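Local coordinates for protein DNA ligase (Aquifex aeolicus, PDB 3QWU) that probably joins nucleic acid strands as an ATP-dependent ligase, and binds adenosine and a calcium ion, at residues 323-335 with 344-356. Numbering follows the deposited sequence.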
ATOM      1  N   LEU A 323     -18.106 -13.526  13.699  1.00 51.79           N
ATOM      2  CA  LEU A 323     -17.565 -12.775  12.585  1.00 52.33           C
ATOM      3  C   LEU A 323     -18.001 -11.284  12.571  1.00 54.46           C
ATOM      4  O   LEU A 323     -17.235 -10.430  12.187  1.00 54.46           O
ATOM      5  CB  LEU A 323     -17.855 -13.495  11.262  1.00 50.66           C
ATOM      6  CG  LEU A 323     -16.744 -14.445  10.757  1.00 48.83           C
ATOM      7  CD1 LEU A 323     -16.188 -15.289  11.823  1.00 47.06           C
ATOM      8  CD2 LEU A 323     -17.254 -15.334   9.631  1.00 47.92           C
ATOM      9  N   SER A 324     -19.210 -10.971  13.000  1.00 57.39           N
ATOM     10  CA  SER A 324     -19.617  -9.559  13.156  1.00 60.14           C
ATOM     11  C   SER A 324     -18.710  -8.772  14.120  1.00 62.32           C
ATOM     12  O   SER A 324     -18.426  -7.607  13.876  1.00 63.23           O
ATOM     13  CB  SER A 324     -21.069  -9.461  13.626  1.00 61.01           C
ATOM     14  OG  SER A 324     -21.914 -10.179  12.745  1.00 60.66           O
ATOM     15  N   LYS A 325     -18.241  -9.404  15.192  1.00 64.33           N
ATOM     16  CA  LYS A 325     -17.423  -8.701  16.182  1.00 67.01           C
ATOM     17  C   LYS A 325     -15.993  -8.373  15.731  1.00 67.93           C
ATOM     18  O   LYS A 325     -15.395  -7.449  16.259  1.00 69.15           O
ATOM     19  CB  LYS A 325     -17.362  -9.473  17.502  1.00 67.34           C
ATOM     20  CG  LYS A 325     -18.514  -9.187  18.472  1.00 70.19           C
ATOM     21  CD  LYS A 325     -19.511 -10.346  18.575  1.00 72.55           C
ATOM     22  CE  LYS A 325     -20.095 -10.573  19.995  1.00 73.84           C
ATOM     23  NZ  LYS A 325     -20.596 -11.977  20.106  1.00 73.44           N
ATOM     24  N   THR A 326     -15.426  -9.110  14.777  1.00 68.77           N
ATOM     25  CA  THR A 326     -14.062  -8.789  14.296  1.00 69.44           C
ATOM     26  C   THR A 326     -14.171  -7.720  13.198  1.00 70.54           C
ATOM     27  O   THR A 326     -14.196  -6.500  13.465  1.00 71.79           O
ATOM     28  CB  THR A 326     -13.281 -10.056  13.820  1.00 68.38           C
ATOM     29  OG1 THR A 326     -13.522 -10.297  12.422  1.00 67.70           O
ATOM     30  CG2 THR A 326     -13.666 -11.302  14.684  1.00 67.85           C
ATOM     31  N   SER A 327     -14.228  -8.185  11.963  1.00 70.31           N
ATOM     32  CA  SER A 327     -14.817  -7.430  10.866  1.00 71.26           C
ATOM     33  C   SER A 327     -15.680  -6.191  11.262  1.00 72.73           C
ATOM     34  O   SER A 327     -16.888  -6.318  11.495  1.00 73.99           O
ATOM     35  CB  SER A 327     -15.691  -8.421  10.073  1.00 70.78           C
ATOM     36  OG  SER A 327     -15.148  -9.741  10.132  1.00 71.02           O
ATOM     37  N   LYS A 328     -15.057  -5.013  11.353  1.00 73.03           N
ATOM     38  CA  LYS A 328     -15.794  -3.740  11.274  1.00 73.67           C
ATOM     39  C   LYS A 328     -15.496  -3.163   9.881  1.00 72.23           C
ATOM     40  O   LYS A 328     -14.496  -3.555   9.264  1.00 70.03           O
ATOM     41  CB  LYS A 328     -15.406  -2.769  12.390  1.00 75.35           C
ATOM     42  CG  LYS A 328     -16.628  -2.135  13.080  1.00 77.98           C
ATOM     43  CD  LYS A 328     -16.292  -0.878  13.892  1.00 80.37           C
ATOM     44  CE  LYS A 328     -16.669   0.426  13.160  1.00 82.00           C
ATOM     45  NZ  LYS A 328     -16.706   1.653  14.045  1.00 82.22           N
ATOM     46  N   HIS A 329     -16.385  -2.287   9.382  1.00 71.94           N
ATOM     47  CA  HIS A 329     -16.427  -1.871   7.950  1.00 70.70           C
ATOM     48  C   HIS A 329     -16.862  -3.046   7.026  1.00 67.82           C
ATOM     49  O   HIS A 329     -17.252  -2.840   5.859  1.00 67.24           O
ATOM     50  CB  HIS A 329     -15.077  -1.342   7.409  1.00 70.71           C
ATOM     51  CG  HIS A 329     -14.243  -0.564   8.386  1.00 74.72           C
ATOM     52  ND1 HIS A 329     -14.625   0.663   8.896  1.00 79.85           N
ATOM     53  CD2 HIS A 329     -13.002  -0.806   8.880  1.00 77.51           C
ATOM     54  CE1 HIS A 329     -13.676   1.118   9.701  1.00 81.76           C
ATOM     55  NE2 HIS A 329     -12.682   0.243   9.713  1.00 80.63           N
ATOM     56  N   ILE A 330     -16.721  -4.274   7.516  1.00 64.61           N
ATOM     57  CA  ILE A 330     -17.219  -5.456   6.819  1.00 62.07           C
ATOM     58  C   ILE A 330     -18.568  -5.822   7.436  1.00 61.24           C
ATOM     59  O   ILE A 330     -18.663  -5.948   8.646  1.00 61.46           O
ATOM     60  CB  ILE A 330     -16.258  -6.653   6.988  1.00 60.59           C
ATOM     61  CG1 ILE A 330     -14.970  -6.487   6.166  1.00 60.03           C
ATOM     62  CG2 ILE A 330     -16.945  -7.908   6.580  1.00 59.53           C
ATOM     63  CD1 ILE A 330     -14.471  -5.032   6.031  1.00 61.17           C
ATOM     64  N   GLN A 331     -19.604  -5.963   6.614  1.00 59.45           N
ATOM     65  CA  GLN A 331     -20.906  -6.402   7.091  1.00 58.99           C
ATOM     66  C   GLN A 331     -21.024  -7.903   6.891  1.00 57.30           C
ATOM     67  O   GLN A 331     -20.859  -8.382   5.766  1.00 56.67           O
ATOM     68  CB  GLN A 331     -22.046  -5.707   6.328  1.00 59.70           C
ATOM     69  CG  GLN A 331     -23.453  -6.200   6.689  1.00 60.14           C
ATOM     70  CD  GLN A 331     -24.582  -5.402   6.010  1.00 61.18           C
ATOM     71  OE1 GLN A 331     -24.404  -4.788   4.949  1.00 60.32           O
ATOM     72  NE2 GLN A 331     -25.757  -5.438   6.621  1.00 59.18           N
ATOM     73  N   VAL A 332     -21.326  -8.640   7.966  1.00 56.33           N
ATOM     74  CA  VAL A 332     -21.692 -10.066   7.866  1.00 54.88           C
ATOM     75  C   VAL A 332     -23.201 -10.186   7.716  1.00 55.56           C
ATOM     76  O   VAL A 332     -23.981  -9.594   8.491  1.00 57.89           O
ATOM     77  CB  VAL A 332     -21.149 -10.864   9.048  1.00 54.54           C
ATOM     78  CG1 VAL A 332     -21.482 -12.362   8.901  1.00 54.89           C
ATOM     79  CG2 VAL A 332     -19.640 -10.641   9.161  1.00 51.36           C
ATOM     80  N   LYS A 333     -23.604 -10.851   6.648  1.00 54.94           N
ATOM     81  CA  LYS A 333     -24.994 -10.868   6.205  1.00 56.67           C
ATOM     82  C   LYS A 333     -25.370 -12.283   5.769  1.00 56.24           C
ATOM     83  O   LYS A 333     -24.893 -12.752   4.738  1.00 55.32           O
ATOM     84  CB  LYS A 333     -25.195  -9.903   5.034  1.00 57.16           C
ATOM     85  CG  LYS A 333     -26.611  -9.904   4.406  1.00 60.08           C
ATOM     86  CD  LYS A 333     -27.551  -8.869   5.072  1.00 64.37           C
ATOM     87  CE  LYS A 333     -29.053  -9.001   4.649  1.00 65.93           C
ATOM     88  NZ  LYS A 333     -29.988  -8.924   5.841  1.00 65.93           N
ATOM     89  N   GLU A 334     -26.220 -12.940   6.560  1.00 56.51           N
ATOM     90  CA  GLU A 334     -26.635 -14.309   6.312  1.00 56.40           C
ATOM     91  C   GLU A 334     -27.437 -14.383   5.034  1.00 56.53           C
ATOM     92  O   GLU A 334     -28.295 -13.560   4.835  1.00 57.42           O
ATOM     93  CB  GLU A 334     -27.519 -14.794   7.491  1.00 57.57           C
ATOM     94  CG  GLU A 334     -28.067 -16.229   7.339  1.00 57.99           C
ATOM     95  CD  GLU A 334     -29.029 -16.644   8.457  1.00 60.45           C
ATOM     96  OE1 GLU A 334     -28.669 -16.498   9.647  1.00 60.64           O
ATOM     97  OE2 GLU A 334     -30.135 -17.147   8.144  1.00 60.86           O
ATOM     98  N   ARG A 335     -27.194 -15.374   4.188  1.00 56.49           N
ATOM     99  CA  ARG A 335     -28.112 -15.655   3.065  1.00 58.03           C
ATOM    100  C   ARG A 335     -28.983 -16.863   3.367  1.00 58.99           C
ATOM    101  O   ARG A 335     -30.197 -16.761   3.333  1.00 60.99           O
ATOM    102  CB  ARG A 335     -27.375 -15.913   1.760  1.00 57.21           C
ATOM    103  CG  ARG A 335     -26.306 -14.908   1.413  1.00 57.94           C
ATOM    104  CD  ARG A 335     -25.385 -15.457   0.309  1.00 58.48           C
ATOM    105  NE  ARG A 335     -26.030 -15.555  -0.995  1.00 58.51           N
ATOM    106  CZ  ARG A 335     -26.107 -14.570  -1.894  1.00 58.83           C
ATOM    107  NH1 ARG A 335     -25.581 -13.356  -1.671  1.00 56.94           N
ATOM    108  NH2 ARG A 335     -26.736 -14.807  -3.039  1.00 59.53           N
ATOM    109  N   TRP A 344     -26.543 -28.558   9.156  1.00 54.77           N
ATOM    110  CA  TRP A 344     -27.051 -27.238   8.820  1.00 53.37           C
ATOM    111  C   TRP A 344     -26.093 -26.557   7.826  1.00 50.69           C
ATOM    112  O   TRP A 344     -24.923 -26.357   8.145  1.00 49.21           O
ATOM    113  CB  TRP A 344     -27.195 -26.436  10.097  1.00 53.59           C
ATOM    114  CG  TRP A 344     -28.295 -26.972  10.902  1.00 56.88           C
ATOM    115  CD1 TRP A 344     -28.237 -27.988  11.827  1.00 58.56           C
ATOM    116  CD2 TRP A 344     -29.662 -26.576  10.828  1.00 59.46           C
ATOM    117  NE1 TRP A 344     -29.487 -28.217  12.352  1.00 60.30           N
ATOM    118  CE2 TRP A 344     -30.381 -27.372  11.754  1.00 59.86           C
ATOM    119  CE3 TRP A 344     -30.355 -25.615  10.071  1.00 60.44           C
ATOM    120  CZ2 TRP A 344     -31.751 -27.235  11.951  1.00 63.03           C
ATOM    121  CZ3 TRP A 344     -31.731 -25.476  10.271  1.00 62.74           C
ATOM    122  CH2 TRP A 344     -32.414 -26.285  11.203  1.00 63.27           C
ATOM    123  N   ARG A 345     -26.564 -26.237   6.623  1.00 48.97           N
ATOM    124  CA  ARG A 345     -25.743 -25.501   5.655  1.00 47.94           C
ATOM    125  C   ARG A 345     -25.808 -23.982   5.892  1.00 47.29           C
ATOM    126  O   ARG A 345     -26.903 -23.416   6.007  1.00 48.37           O
ATOM    127  CB  ARG A 345     -26.175 -25.820   4.229  1.00 48.43           C
ATOM    128  CG  ARG A 345     -25.661 -24.872   3.200  1.00 48.11           C
ATOM    129  CD  ARG A 345     -24.188 -24.961   3.074  1.00 50.86           C
ATOM    130  NE  ARG A 345     -23.795 -26.250   2.546  1.00 52.36           N
ATOM    131  CZ  ARG A 345     -22.554 -26.613   2.287  1.00 54.44           C
ATOM    132  NH1 ARG A 345     -21.537 -25.795   2.537  1.00 57.55           N
ATOM    133  NH2 ARG A 345     -22.323 -27.816   1.795  1.00 55.12           N
ATOM    134  N   LEU A 346     -24.651 -23.335   6.016  1.00 45.16           N
ATOM    135  CA  LEU A 346     -24.607 -21.873   6.142  1.00 44.50           C
ATOM    136  C   LEU A 346     -23.961 -21.238   4.919  1.00 44.24           C
ATOM    137  O   LEU A 346     -22.902 -21.682   4.453  1.00 43.32           O
ATOM    138  CB  LEU A 346     -23.845 -21.431   7.370  1.00 43.40           C
ATOM    139  CG  LEU A 346     -23.750 -19.917   7.588  1.00 42.24           C
ATOM    140  CD1 LEU A 346     -25.121 -19.291   7.886  1.00 39.98           C
ATOM    141  CD2 LEU A 346     -22.791 -19.682   8.720  1.00 40.70           C
ATOM    142  N   GLU A 347     -24.608 -20.200   4.402  1.00 44.82           N
ATOM    143  CA  GLU A 347     -24.022 -19.368   3.354  1.00 44.97           C
ATOM    144  C   GLU A 347     -24.111 -17.954   3.831  1.00 44.29           C
ATOM    145  O   GLU A 347     -25.152 -17.547   4.309  1.00 43.83           O
ATOM    146  CB  GLU A 347     -24.804 -19.457   2.030  1.00 46.23           C
ATOM    147  CG  GLU A 347     -24.785 -20.795   1.319  1.00 49.09           C
ATOM    148  CD  GLU A 347     -25.377 -20.715  -0.087  1.00 55.45           C
ATOM    149  OE1 GLU A 347     -25.471 -19.609  -0.669  1.00 56.32           O
ATOM    150  OE2 GLU A 347     -25.742 -21.786  -0.620  1.00 61.88           O
ATOM    151  N   PHE A 348     -23.048 -17.181   3.679  1.00 43.34           N
ATOM    152  CA  PHE A 348     -23.112 -15.795   4.113  1.00 43.26           C
ATOM    153  C   PHE A 348     -22.175 -14.899   3.330  1.00 42.49           C
ATOM    154  O   PHE A 348     -21.219 -15.364   2.700  1.00 40.79           O
ATOM    155  CB  PHE A 348     -22.868 -15.680   5.634  1.00 43.15           C
ATOM    156  CG  PHE A 348     -21.457 -15.951   6.049  1.00 43.01           C
ATOM    157  CD1 PHE A 348     -21.046 -17.235   6.376  1.00 43.99           C
ATOM    158  CD2 PHE A 348     -20.527 -14.902   6.157  1.00 43.68           C
ATOM    159  CE1 PHE A 348     -19.714 -17.488   6.773  1.00 42.76           C
ATOM    160  CE2 PHE A 348     -19.207 -15.148   6.555  1.00 42.45           C
ATOM    161  CZ  PHE A 348     -18.791 -16.431   6.842  1.00 40.80           C
ATOM    162  N   ASP A 349     -22.477 -13.603   3.394  1.00 42.34           N
ATOM    163  CA  ASP A 349     -21.733 -12.606   2.694  1.00 42.18           C
ATOM    164  C   ASP A 349     -20.877 -11.752   3.644  1.00 42.10           C
ATOM    165  O   ASP A 349     -21.338 -11.372   4.727  1.00 42.18           O
ATOM    166  CB  ASP A 349     -22.722 -11.735   1.922  1.00 43.52           C
ATOM    167  CG  ASP A 349     -23.379 -12.482   0.737  1.00 45.80           C
ATOM    168  OD1 ASP A 349     -22.872 -13.564   0.301  1.00 46.80           O
ATOM    169  OD2 ASP A 349     -24.390 -11.955   0.201  1.00 51.47           O
ATOM    170  N   LYS A 350     -19.620 -11.504   3.264  1.00 40.53           N
ATOM    171  CA  LYS A 350     -18.861 -10.388   3.821  1.00 41.90           C
ATOM    172  C   LYS A 350     -18.983  -9.262   2.767  1.00 41.68           C
ATOM    173  O   LYS A 350     -18.501  -9.402   1.637  1.00 41.35           O
ATOM    174  CB  LYS A 350     -17.379 -10.749   4.114  1.00 41.55           C
ATOM    175  CG  LYS A 350     -17.161 -11.758   5.280  1.00 44.65           C
ATOM    176  CD  LYS A 350     -15.702 -12.334   5.392  1.00 48.22           C
ATOM    177  CE  LYS A 350     -15.738 -13.780   6.024  1.00 49.63           C
ATOM    178  NZ  LYS A 350     -14.475 -14.258   6.654  1.00 48.94           N
ATOM    179  N   VAL A 351     -19.703  -8.205   3.124  1.00 42.27           N
ATOM    180  CA  VAL A 351     -19.916  -7.027   2.286  1.00 42.91           C
ATOM    181  C   VAL A 351     -18.875  -5.997   2.696  1.00 43.37           C
ATOM    182  O   VAL A 351     -18.870  -5.584   3.859  1.00 44.72           O
ATOM    183  CB  VAL A 351     -21.352  -6.390   2.524  1.00 44.93           C
ATOM    184  CG1 VAL A 351     -21.539  -5.086   1.729  1.00 42.67           C
ATOM    185  CG2 VAL A 351     -22.504  -7.411   2.215  1.00 43.12           C
ATOM    186  N   PHE A 352     -18.016  -5.588   1.762  1.00 42.20           N
ATOM    187  CA  PHE A 352     -17.007  -4.545   1.990  1.00 42.09           C
ATOM    188  C   PHE A 352     -17.593  -3.151   1.726  1.00 43.37           C
ATOM    189  O   PHE A 352     -17.645  -2.692   0.574  1.00 43.60           O
ATOM    190  CB  PHE A 352     -15.806  -4.799   1.059  1.00 41.89           C
ATOM    191  CG  PHE A 352     -15.129  -6.125   1.315  1.00 41.81           C
ATOM    192  CD1 PHE A 352     -14.080  -6.223   2.218  1.00 42.58           C
ATOM    193  CD2 PHE A 352     -15.607  -7.289   0.718  1.00 42.65           C
ATOM    194  CE1 PHE A 352     -13.493  -7.456   2.485  1.00 44.50           C
ATOM    195  CE2 PHE A 352     -15.031  -8.523   0.986  1.00 42.33           C
ATOM    196  CZ  PHE A 352     -13.968  -8.610   1.840  1.00 42.46           C
ATOM    197  N   LEU A 353     -18.010  -2.476   2.799  1.00 43.87           N
ATOM    198  CA  LEU A 353     -18.793  -1.245   2.710  1.00 44.98           C
ATOM    199  C   LEU A 353     -17.994  -0.088   2.162  1.00 44.23           C
ATOM    200  O   LEU A 353     -18.542   0.778   1.474  1.00 43.34           O
ATOM    201  CB  LEU A 353     -19.319  -0.806   4.098  1.00 46.57           C
ATOM    202  CG  LEU A 353     -20.601  -1.329   4.762  1.00 48.22           C
ATOM    203  CD1 LEU A 353     -21.231  -2.589   4.141  1.00 48.75           C
ATOM    204  CD2 LEU A 353     -20.268  -1.564   6.235  1.00 48.91           C
ATOM    205  N   ASN A 354     -16.714  -0.052   2.512  1.00 43.06           N
ATOM    206  CA  ASN A 354     -15.857   1.035   2.068  1.00 43.33           C
ATOM    207  C   ASN A 354     -15.473   0.890   0.613  1.00 41.49           C
ATOM    208  O   ASN A 354     -15.533   1.842  -0.127  1.00 43.24           O
ATOM    209  CB  ASN A 354     -14.662   1.237   3.011  1.00 43.48           C
ATOM    210  CG  ASN A 354     -15.110   1.840   4.397  1.00 47.57           C
ATOM    211  OD1 ASN A 354     -14.455   1.649   5.436  1.00 47.76           O
ATOM    212  ND2 ASN A 354     -16.259   2.516   4.394  1.00 49.51           N
ATOM    213  N   MET A 355     -15.167  -0.308   0.174  1.00 39.59           N
ATOM    214  CA  MET A 355     -14.937  -0.530  -1.236  1.00 38.17           C
ATOM    215  C   MET A 355     -16.206  -0.258  -1.989  1.00 38.46           C
ATOM    216  O   MET A 355     -16.159   0.371  -3.063  1.00 39.38           O
ATOM    217  CB  MET A 355     -14.494  -1.966  -1.522  1.00 36.73           C
ATOM    218  CG  MET A 355     -14.070  -2.190  -2.941  1.00 37.29           C
ATOM    219  SD  MET A 355     -12.718  -1.060  -3.422  1.00 42.70           S
ATOM    220  CE  MET A 355     -11.322  -2.125  -3.032  1.00 38.03           C
ATOM    221  N   THR A 356     -17.324  -0.735  -1.429  1.00 37.49           N
ATOM    222  CA  THR A 356     -18.646  -0.545  -2.004  1.00 37.25           C
ATOM    223  C   THR A 356     -18.935   0.933  -2.211  1.00 38.13           C
ATOM    224  O   THR A 356     -19.229   1.346  -3.354  1.00 38.38           O
ATOM    225  CB  THR A 356     -19.757  -1.260  -1.171  1.00 37.45           C
ATOM    226  OG1 THR A 356     -19.599  -2.686  -1.311  1.00 38.00           O
ATOM    227  CG2 THR A 356     -21.203  -0.842  -1.669  1.00 35.45           C
TER
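Arg-335 and Asp-349 bury more surface than any other residues where strand 330-335 runs antiparallel to strand 344-352. A bend at the third torsion of the arginine (chi3 70°) turns the chain alongside the carboxylate, bringing CD against Asp-349 OD1, while NH1 gives a short salt bridge of 2.6 Å to the syn lone pair of Asp-349 OD2. That oxygen lies practically in the guanidinium plane, at its edge, with the planes of the two groups 53° apart. Asp-349 OD1 is hydrogen-bonded to Thr-305 OG1 of strand 303-310, the other neighbour of 343-352, so the buried carboxylate has a partner for each oxygen. With an alanine at Asp-349, the Arg-335 guanidinium would probably lose its salt-bridge mate, and Thr-305 OG1 its partner. Strands 330-340 and 343-352 form a beta hairpin in the C-terminal region, which is related to the OB families, and 343-352 is the middle strand of three. Gln-331 and Val-351 form a hydrogen-bonded pair, Gln-331 N to Val-351 O and Val-351 N to Gln-331 O both 2.9 Å; Lys-333 and Asp-349 are another. On the sheet face with Asp-349, Gln-331 CB meets both Val-351 CB and Leu-353 CD1. The opposite face carries Ile-330, whose CD1 lies 4.0 Å from Phe-352 CD1, and Val-332, whose CG1 touches Phe-348 CD2. Phe-348 CG sits between the backbone N and the carbonyl carbon (chi1 71°), and from there ring atom CZ meets Leu-323 CD2 of helix 313-325, which packs on this face. At the start of helix 353-363, Leu-353 N lies nearly in line with the C=O of His-329, 3.2 Å from its O.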